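Local atomic coordinates of periplasmic cell division protein (SufI) (Aquifex aeolicus, PDB entry 6SYY), a protein that probably oxidises its substrates as a multicopper oxidase, with copper ions held by histidines and a cysteine. Residues D114-W119 with Y142-F147; A105-N110 with Y134-G139; Q61-T66 with Y85-E90; Q101-D106 with F147-R152. All blocks are in the same frame, centred on the assembly; numbering follows the deposited sequence.

Contact 1: D114-W119 with Y142-F147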
loop_
_atom_site.group_PDB
_atom_site.type_symbol
_atom_site.label_atom_id
_atom_site.label_comp_id
_atom_site.label_asym_id
_atom_site.label_seq_id
_atom_site.Cartn_x
_atom_site.Cartn_y
_atom_site.Cartn_z
ATOM N N ASP A 114 -8.359 2.281 20.800
ATOM C CA ASP A 114 -8.544 3.380 19.858
ATOM C C ASP A 114 -8.134 2.953 18.454
ATOM O O ASP A 114 -7.164 2.212 18.269
ATOM C CB ASP A 114 -7.720 4.600 20.284
ATOM C CG ASP A 114 -8.200 5.209 21.585
ATOM O OD1 ASP A 114 -9.030 4.577 22.274
ATOM O OD2 ASP A 114 -7.748 6.326 21.914
ATOM N N SER A 115 -8.876 3.424 17.457
ATOM C CA SER A 115 -8.539 3.094 16.079
ATOM C C SER A 115 -9.241 4.058 15.132
ATOM O O SER A 115 -10.163 4.785 15.514
ATOM C CB SER A 115 -8.907 1.645 15.743
ATOM O OG SER A 115 -8.408 1.292 14.461
ATOM N N ILE A 116 -8.778 4.044 13.883
ATOM C CA ILE A 116 -9.366 4.825 12.803
ATOM C C ILE A 116 -8.880 4.197 11.509
ATOM O O ILE A 116 -7.765 3.681 11.443
ATOM C CB ILE A 116 -8.976 6.323 12.905
ATOM C CG1 ILE A 116 -9.755 7.158 11.884
ATOM C CG2 ILE A 116 -7.473 6.515 12.734
ATOM C CD1 ILE A 116 -11.198 7.408 12.281
ATOM N N ILE A 117 -9.725 4.211 10.486
ATOM C CA ILE A 117 -9.355 3.661 9.187
ATOM C C ILE A 117 -8.749 4.772 8.347
ATOM O O ILE A 117 -9.334 5.851 8.213
ATOM C CB ILE A 117 -10.567 3.043 8.471
ATOM C CG1 ILE A 117 -11.291 2.050 9.377
ATOM C CG2 ILE A 117 -10.122 2.362 7.185
ATOM C CD1 ILE A 117 -12.517 1.444 8.735
ATOM N N HIS A 118 -7.578 4.514 7.784
ATOM C CA HIS A 118 -6.985 5.399 6.794
ATOM C C HIS A 118 -7.238 4.840 5.398
ATOM O O HIS A 118 -6.999 3.654 5.146
ATOM C CB HIS A 118 -5.486 5.563 7.030
ATOM C CG HIS A 118 -4.795 6.338 5.956
ATOM N ND1 HIS A 118 -5.263 7.552 5.498
ATOM C CD2 HIS A 118 -3.676 6.072 5.241
ATOM C CE1 HIS A 118 -4.462 8.000 4.549
ATOM N NE2 HIS A 118 -3.488 7.123 4.377
ATOM N N TRP A 119 -7.731 5.692 4.500
ATOM C CA TRP A 119 -7.920 5.322 3.097
ATOM C C TRP A 119 -6.645 5.695 2.345
ATOM O O TRP A 119 -6.541 6.741 1.701
ATOM C CB TRP A 119 -9.152 6.008 2.520
ATOM C CG TRP A 119 -10.317 6.026 3.458
ATOM C CD1 TRP A 119 -10.829 7.110 4.109
ATOM C CD2 TRP A 119 -11.110 4.904 3.861
ATOM N NE1 TRP A 119 -11.896 6.734 4.891
ATOM C CE2 TRP A 119 -12.087 5.385 4.758
ATOM C CE3 TRP A 119 -11.088 3.540 3.553
ATOM C CZ2 TRP A 119 -13.030 4.551 5.347
ATOM C CZ3 TRP A 119 -12.030 2.713 4.141
ATOM C CH2 TRP A 119 -12.988 3.221 5.025
ATOM N N TYR A 142 -16.707 6.336 14.153
ATOM C CA TYR A 142 -16.316 7.536 13.428
ATOM C C TYR A 142 -17.067 7.569 12.105
ATOM O O TYR A 142 -16.864 6.706 11.247
ATOM C CB TYR A 142 -14.811 7.616 13.183
ATOM C CG TYR A 142 -14.428 8.953 12.593
ATOM C CD1 TYR A 142 -14.377 10.088 13.388
ATOM C CD2 TYR A 142 -14.164 9.089 11.238
ATOM C CE1 TYR A 142 -14.048 11.318 12.857
ATOM C CE2 TYR A 142 -13.836 10.317 10.699
ATOM C CZ TYR A 142 -13.780 11.427 11.514
ATOM O OH TYR A 142 -13.455 12.653 10.983
ATOM N N SER A 143 -17.928 8.568 11.952
ATOM C CA SER A 143 -18.661 8.790 10.715
ATOM C C SER A 143 -17.825 9.698 9.823
ATOM O O SER A 143 -17.664 10.888 10.114
ATOM C CB SER A 143 -20.022 9.409 11.007
ATOM O OG SER A 143 -20.616 9.883 9.815
ATOM N N TYR A 144 -17.286 9.140 8.755
ATOM C CA TYR A 144 -16.532 9.933 7.799
ATOM C C TYR A 144 -17.489 10.816 7.013
ATOM O O TYR A 144 -18.409 10.292 6.371
ATOM C CB TYR A 144 -15.757 9.030 6.848
ATOM C CG TYR A 144 -14.678 8.212 7.508
ATOM C CD1 TYR A 144 -14.978 7.019 8.151
ATOM C CD2 TYR A 144 -13.355 8.630 7.477
ATOM C CE1 TYR A 144 -13.991 6.269 8.752
ATOM C CE2 TYR A 144 -12.362 7.887 8.073
ATOM C CZ TYR A 144 -12.683 6.707 8.708
ATOM O OH TYR A 144 -11.684 5.972 9.302
ATOM N N PRO A 145 -17.328 12.136 7.038
ATOM C CA PRO A 145 -18.145 12.994 6.173
ATOM C C PRO A 145 -18.056 12.545 4.720
ATOM O O PRO A 145 -17.004 12.103 4.251
ATOM C CB PRO A 145 -17.534 14.385 6.375
ATOM C CG PRO A 145 -16.890 14.323 7.721
ATOM C CD PRO A 145 -16.405 12.913 7.887
ATOM N N ASP A 146 -19.184 12.641 4.016
ATOM C CA ASP A 146 -19.225 12.293 2.602
ATOM C C ASP A 146 -18.126 13.017 1.837
ATOM O O ASP A 146 -17.798 14.169 2.130
ATOM C CB ASP A 146 -20.587 12.657 2.002
ATOM C CG ASP A 146 -21.699 11.726 2.446
ATOM O OD1 ASP A 146 -21.421 10.792 3.227
ATOM O OD2 ASP A 146 -22.854 11.930 2.003
ATOM N N PHE A 147 -17.547 12.330 0.856
ATOM C CA PHE A 147 -16.674 12.995 -0.097
ATOM C C PHE A 147 -16.714 12.232 -1.412
ATOM O O PHE A 147 -17.190 11.096 -1.483
ATOM C CB PHE A 147 -15.238 13.131 0.432
ATOM C CG PHE A 147 -14.528 11.822 0.633
ATOM C CD1 PHE A 147 -14.758 11.061 1.768
ATOM C CD2 PHE A 147 -13.611 11.367 -0.302
ATOM C CE1 PHE A 147 -14.097 9.863 1.962
ATOM C CE2 PHE A 147 -12.945 10.166 -0.118
ATOM C CZ PHE A 147 -13.191 9.411 1.017
#
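Tyr144 meets Ile116, Ile117 and Trp119 inside a cupredoxin-type domain, where strand 117-120 of one sheet faces the chain leaving strand 141-143 of another. Tyr144 OH donates a hydrogen bond to Ile117 O over 2.6 Å. The hydroxyl lies in the carbonyl plane, on a lone pair, at a C=O...O angle of 115°. The aromatic contact is T-shaped. Trp119 turns its edge to the Tyr144 ring, with the planes at 61°, and Trp119 NE1 is 3.4 Å from Tyr144 CE2. The opposite face of that ring carries CD2 of Tyr142, whose own hydroxyl bonds to Lys127 O. With a phenylalanine in place of Tyr144, the ring contacts could remain, but Ile117 O would probably lose this buried donor. His118, between Ile117 and Trp119, points away and binds a copper ion together with His454 and His456. The apolar contact rests on Ile116. Its CG1, anti to N (chi1 -172°), is carried toward the tyrosines, and Ile116 CD1 at its end lies 3.6 Å from Tyr142 CD2.

Contact 2: A105-N110 with Y134-G139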
loop_
_atom_site.group_PDB
_atom_site.type_symbol
_atom_site.label_atom_id
_atom_site.label_comp_id
_atom_site.label_asym_id
_atom_site.label_seq_id
_atom_site.Cartn_x
_atom_site.Cartn_y
_atom_site.Cartn_z
ATOM N N ALA A 105 -18.881 6.388 4.539
ATOM C CA ALA A 105 -18.431 5.295 5.393
ATOM C C ALA A 105 -18.545 5.662 6.865
ATOM O O ALA A 105 -18.257 6.796 7.259
ATOM C CB ALA A 105 -16.985 4.900 5.082
ATOM N N ASP A 106 -18.970 4.689 7.671
ATOM C CA ASP A 106 -18.929 4.772 9.124
ATOM C C ASP A 106 -18.017 3.672 9.638
ATOM O O ASP A 106 -18.217 2.496 9.313
ATOM C CB ASP A 106 -20.318 4.619 9.755
ATOM C CG ASP A 106 -21.358 5.497 9.104
ATOM O OD1 ASP A 106 -22.318 4.950 8.520
ATOM O OD2 ASP A 106 -21.206 6.734 9.163
ATOM N N PHE A 107 -17.019 4.052 10.427
ATOM C CA PHE A 107 -16.144 3.086 11.074
ATOM C C PHE A 107 -16.692 2.773 12.460
ATOM O O PHE A 107 -16.765 3.659 13.317
ATOM C CB PHE A 107 -14.715 3.615 11.170
ATOM C CG PHE A 107 -13.841 2.819 12.095
ATOM C CD1 PHE A 107 -13.762 1.438 11.981
ATOM C CD2 PHE A 107 -13.096 3.448 13.079
ATOM C CE1 PHE A 107 -12.957 0.697 12.835
ATOM C CE2 PHE A 107 -12.284 2.716 13.936
ATOM C CZ PHE A 107 -12.216 1.340 13.814
ATOM N N VAL A 108 -17.073 1.518 12.676
ATOM C CA VAL A 108 -17.517 1.043 13.981
ATOM C C VAL A 108 -16.366 0.269 14.608
ATOM O O VAL A 108 -15.882 -0.715 14.034
ATOM C CB VAL A 108 -18.778 0.176 13.862
ATOM C CG1 VAL A 108 -19.304 -0.177 15.242
ATOM C CG2 VAL A 108 -19.828 0.899 13.036
ATOM N N ASN A 109 -15.925 0.707 15.783
ATOM C CA ASN A 109 -14.699 0.205 16.397
ATOM C C ASN A 109 -15.047 -0.778 17.509
ATOM O O ASN A 109 -15.449 -0.378 18.604
ATOM C CB ASN A 109 -13.856 1.360 16.930
ATOM C CG ASN A 109 -12.507 0.903 17.452
ATOM O OD1 ASN A 109 -12.077 -0.223 17.193
ATOM N ND2 ASN A 109 -11.826 1.780 18.180
ATOM N N ASN A 110 -14.874 -2.069 17.231
ATOM C CA ASN A 110 -14.950 -3.112 18.246
ATOM C C ASN A 110 -13.607 -3.820 18.390
ATOM O O ASN A 110 -13.549 -4.997 18.750
ATOM C CB ASN A 110 -16.054 -4.118 17.918
ATOM C CG ASN A 110 -17.439 -3.500 17.950
ATOM O OD1 ASN A 110 -17.675 -2.514 18.647
ATOM N ND2 ASN A 110 -18.367 -4.084 17.197
ATOM N N TYR A 134 -8.485 11.849 15.023
ATOM C CA TYR A 134 -9.892 11.481 14.983
ATOM C C TYR A 134 -10.149 10.049 15.426
ATOM O O TYR A 134 -11.288 9.583 15.334
ATOM C CB TYR A 134 -10.445 11.695 13.574
ATOM C CG TYR A 134 -10.582 13.150 13.237
ATOM C CD1 TYR A 134 -11.593 13.915 13.807
ATOM C CD2 TYR A 134 -9.698 13.771 12.370
ATOM C CE1 TYR A 134 -11.728 15.256 13.517
ATOM C CE2 TYR A 134 -9.822 15.119 12.072
ATOM C CZ TYR A 134 -10.841 15.855 12.650
ATOM O OH TYR A 134 -10.978 17.196 12.367
ATOM N N ALA A 135 -9.121 9.341 15.888
ATOM C CA ALA A 135 -9.306 7.973 16.345
ATOM C C ALA A 135 -10.367 7.921 17.435
ATOM O O ALA A 135 -10.461 8.816 18.280
ATOM C CB ALA A 135 -7.985 7.401 16.858
ATOM N N VAL A 136 -11.185 6.876 17.400
ATOM C CA VAL A 136 -12.297 6.726 18.328
ATOM C C VAL A 136 -12.011 5.552 19.253
ATOM O O VAL A 136 -11.282 4.616 18.902
ATOM C CB VAL A 136 -13.634 6.533 17.584
ATOM C CG1 VAL A 136 -13.907 7.721 16.685
ATOM C CG2 VAL A 136 -13.612 5.247 16.774
ATOM N N LYS A 137 -12.594 5.613 20.447
ATOM C CA LYS A 137 -12.398 4.582 21.451
ATOM C C LYS A 137 -13.166 3.311 21.078
ATOM O O LYS A 137 -14.028 3.307 20.195
ATOM C CB LYS A 137 -12.849 5.086 22.822
ATOM C CG LYS A 137 -12.105 6.318 23.322
ATOM C CD LYS A 137 -12.631 6.758 24.681
ATOM C CE LYS A 137 -11.671 7.722 25.364
ATOM N NZ LYS A 137 -11.417 8.935 24.540
ATOM N N ASP A 138 -12.833 2.216 21.764
ATOM C CA ASP A 138 -13.572 0.970 21.591
ATOM C C ASP A 138 -15.040 1.192 21.936
ATOM O O ASP A 138 -15.370 1.868 22.913
ATOM C CB ASP A 138 -12.974 -0.138 22.469
ATOM C CG ASP A 138 -13.735 -1.462 22.361
ATOM O OD1 ASP A 138 -13.702 -2.099 21.282
ATOM O OD2 ASP A 138 -14.359 -1.871 23.363
ATOM N N GLY A 139 -15.925 0.629 21.113
ATOM C CA GLY A 139 -17.346 0.867 21.223
ATOM C C GLY A 139 -17.839 2.113 20.521
ATOM O O GLY A 139 -19.056 2.316 20.440
#
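The Phe107 ring and the Asn109 amide are the flat groups facing loop 134-139. Over one face of the ring, toward its rim, lies the backbone N of Asn109. CG2 of Val136 approaches the ring obliquely, 4.0 Å from Phe107 CE2, and also touches Asn109 CB at 3.9 Å. The Asn109 amide has Val136 O close to its own plane. Its ND2 donates to Val136 O at 3.0 Å, a bent bond whose donor stands above the carbonyl plane. With CG anti to the backbone N (chi1 -174°), the amide extends toward the loop. ND2 also bonds to Glu113 O, and OD1 to Ser111. An alanine at Asn109 is likely to leave Val136 O and Glu113 O without this shared donor. The site is the end of strand 102-110 in the cupredoxin-type domain, crossed by the loop that leads into strand 141-143. Further along, Gly139 N donates to Asn109 O at 2.7 Å. Gly139 has a positive phi of 85°, and any CB would press on the carbonyl O of Asp138. OD1 of Asp138 lies 3.4 Å from Asn110 C and accepts a bond from Gly112 N.

Contact 3: Q61-T66 with Y85-E90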
loop_
_atom_site.group_PDB
_atom_site.type_symbol
_atom_site.label_atom_id
_atom_site.label_comp_id
_atom_site.label_asym_id
_atom_site.label_seq_id
_atom_site.Cartn_x
_atom_site.Cartn_y
_atom_site.Cartn_z
ATOM N N GLN A 61 -24.367 5.938 -0.169
ATOM C CA GLN A 61 -25.155 5.175 0.791
ATOM C C GLN A 61 -24.246 4.707 1.911
ATOM O O GLN A 61 -23.154 4.190 1.654
ATOM C CB GLN A 61 -25.835 3.981 0.131
ATOM C CG GLN A 61 -26.859 4.365 -0.909
ATOM C CD GLN A 61 -27.574 3.159 -1.465
ATOM O OE1 GLN A 61 -27.696 2.134 -0.792
ATOM N NE2 GLN A 61 -28.041 3.263 -2.703
ATOM N N ARG A 62 -24.701 4.883 3.147
ATOM C CA ARG A 62 -23.848 4.645 4.302
ATOM C C ARG A 62 -23.531 3.164 4.458
ATOM O O ARG A 62 -24.410 2.305 4.341
ATOM C CB ARG A 62 -24.514 5.181 5.567
ATOM C CG ARG A 62 -24.352 6.680 5.747
ATOM C CD ARG A 62 -22.940 7.010 6.197
ATOM N NE ARG A 62 -22.531 8.346 5.781
ATOM C CZ ARG A 62 -21.376 8.912 6.114
ATOM N NH1 ARG A 62 -20.512 8.262 6.885
ATOM N NH2 ARG A 62 -21.083 10.132 5.681
ATOM N N VAL A 63 -22.259 2.876 4.733
ATOM C CA VAL A 63 -21.749 1.521 4.895
ATOM C C VAL A 63 -20.978 1.446 6.205
ATOM O O VAL A 63 -20.063 2.245 6.437
ATOM C CB VAL A 63 -20.833 1.117 3.725
ATOM C CG1 VAL A 63 -20.216 -0.252 3.982
ATOM C CG2 VAL A 63 -21.597 1.145 2.419
ATOM N N SER A 64 -21.336 0.482 7.050
ATOM C CA SER A 64 -20.622 0.248 8.298
ATOM C C SER A 64 -19.422 -0.654 8.042
ATOM O O SER A 64 -19.548 -1.709 7.411
ATOM C CB SER A 64 -21.544 -0.377 9.348
ATOM O OG SER A 64 -22.577 0.520 9.718
ATOM N N ILE A 65 -18.259 -0.227 8.518
ATOM C CA ILE A 65 -17.043 -1.023 8.474
ATOM C C ILE A 65 -16.625 -1.253 9.917
ATOM O O ILE A 65 -16.178 -0.320 10.596
ATOM C CB ILE A 65 -15.931 -0.337 7.673
ATOM C CG1 ILE A 65 -16.448 0.039 6.284
ATOM C CG2 ILE A 65 -14.717 -1.244 7.568
ATOM C CD1 ILE A 65 -15.514 0.912 5.510
ATOM N N THR A 66 -16.779 -2.483 10.394
ATOM C CA THR A 66 -16.569 -2.805 11.798
ATOM C C THR A 66 -15.271 -3.581 11.960
ATOM O O THR A 66 -15.093 -4.635 11.343
ATOM C CB THR A 66 -17.737 -3.613 12.355
ATOM O OG1 THR A 66 -18.962 -2.922 12.090
ATOM C CG2 THR A 66 -17.574 -3.799 13.856
ATOM N N TYR A 85 -11.744 -6.311 9.412
ATOM C CA TYR A 85 -12.760 -5.343 9.031
ATOM C C TYR A 85 -13.949 -6.118 8.479
ATOM O O TYR A 85 -13.799 -6.883 7.518
ATOM C CB TYR A 85 -12.221 -4.363 7.987
ATOM C CG TYR A 85 -11.282 -3.301 8.523
ATOM C CD1 TYR A 85 -11.638 -2.508 9.608
ATOM C CD2 TYR A 85 -10.041 -3.084 7.935
ATOM C CE1 TYR A 85 -10.778 -1.528 10.095
ATOM C CE2 TYR A 85 -9.176 -2.110 8.411
ATOM C CZ TYR A 85 -9.548 -1.335 9.491
ATOM O OH TYR A 85 -8.689 -0.369 9.963
ATOM N N GLU A 86 -15.116 -5.952 9.097
ATOM C CA GLU A 86 -16.334 -6.607 8.633
ATOM C C GLU A 86 -17.164 -5.610 7.836
ATOM O O GLU A 86 -17.542 -4.552 8.351
ATOM C CB GLU A 86 -17.158 -7.182 9.786
ATOM C CG GLU A 86 -18.436 -7.864 9.293
ATOM C CD GLU A 86 -19.024 -8.848 10.288
ATOM O OE1 GLU A 86 -18.534 -8.912 11.434
ATOM O OE2 GLU A 86 -19.981 -9.561 9.917
ATOM N N ILE A 87 -17.436 -5.954 6.581
ATOM C CA ILE A 87 -18.255 -5.151 5.684
ATOM C C ILE A 87 -19.233 -6.103 5.016
ATOM O O ILE A 87 -18.822 -6.957 4.221
ATOM C CB ILE A 87 -17.417 -4.418 4.630
ATOM C CG1 ILE A 87 -16.348 -3.555 5.296
ATOM C CG2 ILE A 87 -18.312 -3.575 3.746
ATOM C CD1 ILE A 87 -15.302 -3.042 4.334
ATOM N N ASP A 88 -20.520 -5.969 5.342
ATOM C CA ASP A 88 -21.572 -6.755 4.694
ATOM C C ASP A 88 -21.303 -8.253 4.844
ATOM O O ASP A 88 -21.377 -9.021 3.882
ATOM C CB ASP A 88 -21.710 -6.359 3.221
ATOM C CG ASP A 88 -23.028 -6.796 2.612
ATOM O OD1 ASP A 88 -24.086 -6.342 3.097
ATOM O OD2 ASP A 88 -23.001 -7.577 1.634
ATOM N N ASN A 89 -20.960 -8.658 6.070
ATOM C CA ASN A 89 -20.697 -10.062 6.404
ATOM C C ASN A 89 -19.553 -10.644 5.574
ATOM O O ASN A 89 -19.565 -11.820 5.202
ATOM C CB ASN A 89 -21.962 -10.911 6.261
ATOM C CG ASN A 89 -22.540 -11.304 7.600
ATOM O OD1 ASN A 89 -23.052 -10.461 8.338
ATOM N ND2 ASN A 89 -22.454 -12.589 7.929
ATOM N N GLU A 90 -18.555 -9.812 5.288
ATOM C CA GLU A 90 -17.322 -10.230 4.638
ATOM C C GLU A 90 -16.147 -9.699 5.440
ATOM O O GLU A 90 -16.192 -8.573 5.944
ATOM C CB GLU A 90 -17.234 -9.716 3.197
ATOM C CG GLU A 90 -18.165 -10.407 2.220
ATOM C CD GLU A 90 -18.124 -9.772 0.843
ATOM O OE1 GLU A 90 -18.922 -8.845 0.585
ATOM O OE2 GLU A 90 -17.284 -10.192 0.024
HETATM O O HOH W 1 -19.952 -3.685 9.671
HETATM O O HOH W 2 -21.591 -3.428 6.718
#
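Ile65 and Ile87 share one side-chain shape: in both, CG1 is anti to the carbonyl carbon (chi1 -53° and -56°) and the chain beyond is extended. The two lie side by side, pointing the same way. CG2 of Ile65 is 3.6 Å from Ile87 CG1 and 3.9 Å from Tyr85 CD1. Val63 crosses Ile87 at about a right angle, with Val63 CG1 3.8 Å from Ile87 CG2. The strands belong to the beta hairpin 63-72 and 80-86. Thr66 and Glu86 form an antiparallel hydrogen-bonded pair. Thr66 N donates to Glu86 O at 3.0 Å, and Glu86 N donates to Thr66 O at 2.6 Å; both bonds are nearly straight at hydrogen. The extended Glu86 side chain carries its charge to a salt bridge with Lys68. Past this pair the backbones part and water takes over. One water donates to Glu86 O, contacts Thr66 OG1 at 2.7 Å and gives a weak bond to Ser64 O. A second donates to Ser64 O at 2.8 Å and accepts from Asp88 N. The chemistry is divided: buried aliphatic branches pack together, while water links polar backbone atoms where direct pairing stops.

Contact 4: Q101-D106 with F147-R152; sequences QTFSAD and FTIIDR
Strand 102-110 of the cupredoxin-type domain is joined here by the short, weakly bonded strand 147-148, running antiparallel to it. Thr102 and Thr148 are a non-hydrogen-bonded pair, with CA atoms 4.6 Å apart. A backbone hydrogen bond lies on either side of this pair: Ile149 N donates to Gln101 O at 2.9 Å, and Phe103 N donates to Phe147 O at 2.9 Å. The CA-H groups of Thr148 and Thr102 also point at these two carbonyl oxygens. On the face bearing the threonines, one water bridges their OG1 atoms, 3.1 Å from each. The other face is aromatic. Phe147 holds CG between its backbone N and carbonyl carbon (chi1 65°), which lays its ring beside Phe103. The rings meet obliquely, planes at 58°, and Phe103 CD1 comes to 3.3 Å from Phe147 CE1. Phe103 CB lies over one face of the Phe147 ring in a CH-pi contact. CD1 of Ile149 packs on the same CB at 3.7 Å. Phe103 also stacks on Phe57 and meets Trp119 edge-to-face, so the aromatic cluster extends to these two rings. The Gln101 amide is turned back on its own strand: NE2 donates to Thr102 O, and OE1 accepts from Arg98 N. Threonines on the more exposed face and phenylalanines on the buried one fit a sheet of a cupredoxin beta sandwich.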
loop_
_atom_site.group_PDB
_atom_site.type_symbol
_atom_site.label_atom_id
_atom_site.label_comp_id
_atom_site.label_asym_id
_atom_site.label_seq_id
_atom_site.Cartn_x
_atom_site.Cartn_y
_atom_site.Cartn_z
ATOM N N GLN A 101 -17.916 8.724 -7.659
ATOM C CA GLN A 101 -18.995 8.383 -6.745
ATOM C C GLN A 101 -18.783 9.032 -5.378
ATOM O O GLN A 101 -17.686 9.475 -5.023
ATOM C CB GLN A 101 -19.101 6.867 -6.579
ATOM C CG GLN A 101 -18.112 6.291 -5.584
ATOM C CD GLN A 101 -18.390 4.846 -5.257
ATOM O OE1 GLN A 101 -18.013 3.945 -6.006
ATOM N NE2 GLN A 101 -19.057 4.612 -4.132
ATOM N N THR A 102 -19.863 9.080 -4.602
ATOM C CA THR A 102 -19.793 9.528 -3.218
ATOM C C THR A 102 -19.461 8.342 -2.322
ATOM O O THR A 102 -19.942 7.226 -2.541
ATOM C CB THR A 102 -21.108 10.178 -2.783
ATOM O OG1 THR A 102 -21.340 11.356 -3.567
ATOM C CG2 THR A 102 -21.058 10.567 -1.312
ATOM N N PHE A 103 -18.613 8.593 -1.329
ATOM C CA PHE A 103 -18.102 7.586 -0.404
ATOM C C PHE A 103 -18.607 7.940 0.992
ATOM O O PHE A 103 -18.143 8.915 1.592
ATOM C CB PHE A 103 -16.573 7.556 -0.474
ATOM C CG PHE A 103 -15.925 6.497 0.377
ATOM C CD1 PHE A 103 -15.368 6.820 1.604
ATOM C CD2 PHE A 103 -15.843 5.189 -0.063
ATOM C CE1 PHE A 103 -14.756 5.857 2.386
ATOM C CE2 PHE A 103 -15.236 4.217 0.718
ATOM C CZ PHE A 103 -14.691 4.552 1.943
ATOM N N SER A 104 -19.562 7.161 1.504
ATOM C CA SER A 104 -20.228 7.423 2.785
ATOM C C SER A 104 -19.939 6.267 3.740
ATOM O O SER A 104 -20.680 5.283 3.769
ATOM C CB SER A 104 -21.736 7.597 2.584
ATOM O OG SER A 104 -22.017 8.542 1.570
ATOM N N ALA A 105 -18.881 6.388 4.539
ATOM C CA ALA A 105 -18.431 5.295 5.393
ATOM C C ALA A 105 -18.545 5.662 6.865
ATOM O O ALA A 105 -18.257 6.796 7.259
ATOM C CB ALA A 105 -16.985 4.900 5.082
ATOM N N ASP A 106 -18.970 4.689 7.671
ATOM C CA ASP A 106 -18.929 4.772 9.124
ATOM C C ASP A 106 -18.017 3.672 9.638
ATOM O O ASP A 106 -18.217 2.496 9.313
ATOM C CB ASP A 106 -20.318 4.619 9.755
ATOM C CG ASP A 106 -21.358 5.497 9.104
ATOM O OD1 ASP A 106 -22.318 4.950 8.520
ATOM O OD2 ASP A 106 -21.206 6.734 9.163
ATOM N N PHE A 147 -17.547 12.330 0.856
ATOM C CA PHE A 147 -16.674 12.995 -0.097
ATOM C C PHE A 147 -16.714 12.232 -1.412
ATOM O O PHE A 147 -17.190 11.096 -1.483
ATOM C CB PHE A 147 -15.238 13.131 0.432
ATOM C CG PHE A 147 -14.528 11.822 0.633
ATOM C CD1 PHE A 147 -14.758 11.061 1.768
ATOM C CD2 PHE A 147 -13.611 11.367 -0.302
ATOM C CE1 PHE A 147 -14.097 9.863 1.962
ATOM C CE2 PHE A 147 -12.945 10.166 -0.118
ATOM C CZ PHE A 147 -13.191 9.411 1.017
ATOM N N THR A 148 -16.225 12.887 -2.460
ATOM C CA THR A 148 -16.214 12.318 -3.799
ATOM C C THR A 148 -14.876 11.637 -4.069
ATOM O O THR A 148 -13.814 12.199 -3.781
ATOM C CB THR A 148 -16.468 13.409 -4.841
ATOM O OG1 THR A 148 -17.703 14.074 -4.550
ATOM C CG2 THR A 148 -16.537 12.813 -6.239
ATOM N N ILE A 149 -14.932 10.428 -4.620
ATOM C CA ILE A 149 -13.727 9.730 -5.061
ATOM C C ILE A 149 -13.203 10.436 -6.309
ATOM O O ILE A 149 -13.859 10.426 -7.353
ATOM C CB ILE A 149 -14.005 8.251 -5.338
ATOM C CG1 ILE A 149 -14.565 7.571 -4.083
ATOM C CG2 ILE A 149 -12.741 7.561 -5.828
ATOM C CD1 ILE A 149 -13.711 7.781 -2.850
ATOM N N ILE A 150 -12.022 11.048 -6.208
ATOM C CA ILE A 150 -11.437 11.806 -7.307
ATOM C C ILE A 150 -10.103 11.226 -7.759
ATOM O O ILE A 150 -9.404 11.844 -8.560
ATOM C CB ILE A 150 -11.282 13.296 -6.940
ATOM C CG1 ILE A 150 -10.329 13.456 -5.754
ATOM C CG2 ILE A 150 -12.639 13.905 -6.623
ATOM C CD1 ILE A 150 -10.123 14.893 -5.324
ATOM N N ASP A 151 -9.743 10.045 -7.272
ATOM C CA ASP A 151 -8.487 9.410 -7.631
ATOM C C ASP A 151 -8.623 8.594 -8.915
ATOM O O ASP A 151 -9.717 8.183 -9.310
ATOM C CB ASP A 151 -8.006 8.521 -6.486
ATOM C CG ASP A 151 -7.401 9.320 -5.353
ATOM O OD1 ASP A 151 -6.278 9.840 -5.530
ATOM O OD2 ASP A 151 -8.061 9.454 -4.299
ATOM N N ARG A 152 -7.487 8.371 -9.568
ATOM C CA ARG A 152 -7.448 7.558 -10.773
ATOM C C ARG A 152 -7.623 6.087 -10.424
ATOM O O ARG A 152 -7.299 5.649 -9.316
ATOM C CB ARG A 152 -6.122 7.753 -11.505
ATOM C CG ARG A 152 -5.708 9.200 -11.614
ATOM C CD ARG A 152 -4.290 9.339 -12.127
ATOM N NE ARG A 152 -4.153 8.910 -13.514
ATOM C CZ ARG A 152 -3.313 7.965 -13.923
ATOM N NH1 ARG A 152 -2.529 7.342 -13.056
ATOM N NH2 ARG A 152 -3.249 7.648 -15.206
HETATM O O HOH W 3 -19.685 13.545 -2.201
#

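Strand 102-110 ties the set together. Contacts 2 and 4 both use it, with centres about 19 Å apart. Contact 1 borders it through Phe107 N and Tyr142 O, 2.8 Å apart. Contact 3 adjoins it on strand 63-72, where Ile65 N is 2.8 Å from Asp106 O. Arg62 of contact 3 is a shared clasp: its NH1 forms a salt bridge to Asp106 OD2 at 2.8 Å and its NH2 one to Asp146 OD1 at 2.6 Å. Contact 1 holds the copper ligand His118. The side chains of Trp119 in contact 1, Tyr85 in contact 3 and Phe147 in contact 4 come within about 8, 10 and 13 Å of a bound copper, not necessarily the same one.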